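PDB 5UU6: NADPH-flavin oxidoreductase from Vibrio parahaemolyticus serotype O3:K6, which probably uses NADPH to reduce flavins or nitro compounds through a bound flavin mononucleotide, as a member of the Frp family of nitroreductases. Local coordinates for residues Leu148-Ile154 / Tyr234-Leu240. Sequence-based numbering, arbitrary orientation.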
loop_
_atom_site.group_PDB
_atom_site.type_symbol
_atom_site.label_atom_id
_atom_site.label_comp_id
_atom_site.label_asym_id
_atom_site.label_seq_id
_atom_site.Cartn_x
_atom_site.Cartn_y
_atom_site.Cartn_z
ATOM N N LEU A 148 3.402 -15.182 15.409
ATOM C CA LEU A 148 3.697 -13.751 15.494
ATOM C C LEU A 148 3.652 -13.271 16.946
ATOM O O LEU A 148 2.740 -13.641 17.694
ATOM C CB LEU A 148 2.708 -12.948 14.667
ATOM C CG LEU A 148 2.589 -13.363 13.206
ATOM C CD1 LEU A 148 1.571 -12.446 12.574
ATOM C CD2 LEU A 148 3.949 -13.220 12.534
ATOM N N PRO A 149 4.609 -12.438 17.360
ATOM C CA PRO A 149 4.558 -11.824 18.689
ATOM C C PRO A 149 3.567 -10.662 18.751
ATOM O O PRO A 149 2.928 -10.279 17.776
ATOM C CB PRO A 149 5.989 -11.317 18.889
ATOM C CG PRO A 149 6.435 -10.945 17.504
ATOM C CD PRO A 149 5.779 -11.983 16.590
ATOM N N GLN A 150 3.448 -10.101 19.944
ATOM C CA GLN A 150 2.750 -8.843 20.124
ATOM C C GLN A 150 3.373 -7.755 19.254
ATOM O O GLN A 150 4.547 -7.828 18.868
ATOM C CB GLN A 150 2.792 -8.450 21.609
ATOM C CG GLN A 150 1.952 -9.370 22.495
ATOM C CD GLN A 150 0.490 -9.414 22.055
ATOM O OE1 GLN A 150 0.049 -10.378 21.425
ATOM N NE2 GLN A 150 -0.256 -8.366 22.369
ATOM N N ASN A 151 2.559 -6.755 18.910
ATOM C CA ASN A 151 2.962 -5.614 18.080
ATOM C C ASN A 151 3.175 -5.984 16.618
ATOM O O ASN A 151 3.778 -5.213 15.874
ATOM C CB ASN A 151 4.237 -4.925 18.614
ATOM C CG ASN A 151 3.989 -4.095 19.870
ATOM O OD1 ASN A 151 2.918 -4.152 20.479
ATOM N ND2 ASN A 151 4.982 -3.292 20.245
ATOM N N THR A 152 2.723 -7.157 16.184
ATOM C CA THR A 152 2.719 -7.536 14.772
ATOM C C THR A 152 1.329 -8.069 14.432
ATOM O O THR A 152 0.594 -8.517 15.317
ATOM C CB THR A 152 3.780 -8.604 14.445
ATOM O OG1 THR A 152 3.424 -9.838 15.087
ATOM C CG2 THR A 152 5.108 -8.203 14.975
ATOM N N ALA A 153 0.976 -8.032 13.145
ATOM C CA ALA A 153 -0.338 -8.493 12.692
ATOM C C ALA A 153 -0.277 -8.828 11.208
ATOM O O ALA A 153 0.313 -8.078 10.445
ATOM C CB ALA A 153 -1.423 -7.434 12.919
ATOM N N ILE A 154 -0.901 -9.944 10.792
ATOM C CA ILE A 154 -0.943 -10.228 9.352
ATOM C C ILE A 154 -1.891 -9.240 8.693
ATOM O O ILE A 154 -2.830 -8.739 9.311
ATOM C CB ILE A 154 -1.384 -11.666 9.018
ATOM C CG1 ILE A 154 -2.820 -11.859 9.490
ATOM C CG2 ILE A 154 -0.423 -12.706 9.632
ATOM C CD1 ILE A 154 -3.758 -12.441 8.436
ATOM N N TYR A 234 -8.988 -8.543 16.562
ATOM C CA TYR A 234 -7.729 -9.176 16.179
ATOM C C TYR A 234 -6.557 -8.217 16.421
ATOM O O TYR A 234 -5.620 -8.523 17.179
ATOM C CB TYR A 234 -7.768 -9.614 14.700
ATOM C CG TYR A 234 -6.390 -10.046 14.216
ATOM C CD1 TYR A 234 -5.683 -11.084 14.851
ATOM C CD2 TYR A 234 -5.746 -9.346 13.204
ATOM C CE1 TYR A 234 -4.384 -11.445 14.422
ATOM C CE2 TYR A 234 -4.432 -9.706 12.774
ATOM C CZ TYR A 234 -3.770 -10.719 13.399
ATOM O OH TYR A 234 -2.489 -11.018 12.958
ATOM N N LEU A 235 -6.621 -7.034 15.802
ATOM C CA LEU A 235 -5.564 -6.033 15.938
ATOM C C LEU A 235 -5.357 -5.640 17.399
ATOM O O LEU A 235 -4.220 -5.574 17.886
ATOM C CB LEU A 235 -5.910 -4.801 15.082
ATOM C CG LEU A 235 -5.960 -4.960 13.544
ATOM C CD1 LEU A 235 -6.469 -3.664 12.880
ATOM C CD2 LEU A 235 -4.618 -5.337 12.913
ATOM N N ASN A 236 -6.452 -5.365 18.124
ATOM C CA ASN A 236 -6.311 -4.972 19.514
ATOM C C ASN A 236 -5.647 -6.061 20.329
ATOM O O ASN A 236 -4.780 -5.768 21.151
ATOM C CB ASN A 236 -7.679 -4.596 20.098
ATOM C CG ASN A 236 -8.216 -3.315 19.495
ATOM O OD1 ASN A 236 -7.470 -2.570 18.810
ATOM N ND2 ASN A 236 -9.499 -3.047 19.709
ATOM N N GLY A 237 -5.976 -7.333 20.064
ATOM C CA GLY A 237 -5.307 -8.428 20.765
ATOM C C GLY A 237 -3.806 -8.514 20.520
ATOM O O GLY A 237 -3.093 -9.105 21.334
ATOM N N LYS A 238 -3.302 -7.944 19.418
ATOM C CA LYS A 238 -1.865 -7.899 19.176
ATOM C C LYS A 238 -1.227 -6.594 19.679
ATOM O O LYS A 238 -0.031 -6.361 19.442
ATOM C CB LYS A 238 -1.550 -8.058 17.675
ATOM C CG LYS A 238 -2.202 -9.244 16.960
ATOM C CD LYS A 238 -1.887 -10.637 17.634
ATOM C CE LYS A 238 -0.382 -10.929 17.837
ATOM N NZ LYS A 238 0.337 -10.985 16.527
ATOM N N GLY A 239 -1.994 -5.739 20.350
ATOM C CA GLY A 239 -1.491 -4.461 20.833
ATOM C C GLY A 239 -1.626 -3.289 19.877
ATOM O O GLY A 239 -1.089 -2.216 20.166
ATOM N N LEU A 240 -2.339 -3.433 18.766
ATOM C CA LEU A 240 -2.375 -2.389 17.747
ATOM C C LEU A 240 -3.756 -1.759 17.645
ATOM O O LEU A 240 -4.763 -2.407 17.903
ATOM C CB LEU A 240 -1.973 -2.945 16.365
ATOM C CG LEU A 240 -0.660 -3.730 16.283
ATOM C CD1 LEU A 240 -0.578 -4.488 14.981
ATOM C CD2 LEU A 240 0.561 -2.810 16.447
HETATM O O HOH W 1 1.239 -2.343 21.826
#
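A Schellman motif ends the C-terminal helix 231-237 of this nitroreductase fold, and the carbonyls of G237 and K238 at its end meet the type II beta turn P149-T152 that leads into the central sheet strand 152-161. The main-chain N of N151 donates to K238 O at 2.7 Å, and the Q150 amide reaches over the helix end, its NE2 bonded to G237 O (3.1 Å) with that oxygen lying almost in the amide plane. G239 turns the chain with positive phi, and having no side chain it leaves room for the K238 carbonyl and N151 OD1 beside it; a water donates to both N151 OD1 and G239 O, bridging the segments. K238 suits a buried site because three bends in its chain (chi2 to chi4 all between -53° and -62°) curl the aliphatic part past T152 O and bring NZ to two carbonyl oxygens, T152 O at 2.8 Å and P149 O at 3.0 Å. NZ sits above both carbonyl planes, about 45° out of each. P149 O is gripped from its other face by T152 OG1, which pins the turn, while D143 of helix 139-145 supplies the ammonium with a salt bridge. Small A153 lets the helix come close: its CB packs among L235 CD2, L240 CD1 and CE2 of Y234. The Y234 hydroxyl is hydrogen-bonded to D143, so one carboxylate probably steadies both polar side chains. Y234, whose chi1 of 170° swings the ring away from its own backbone N, reaches across to the strand, where I154 N donates to OH at 2.9 Å in the plane of the ring.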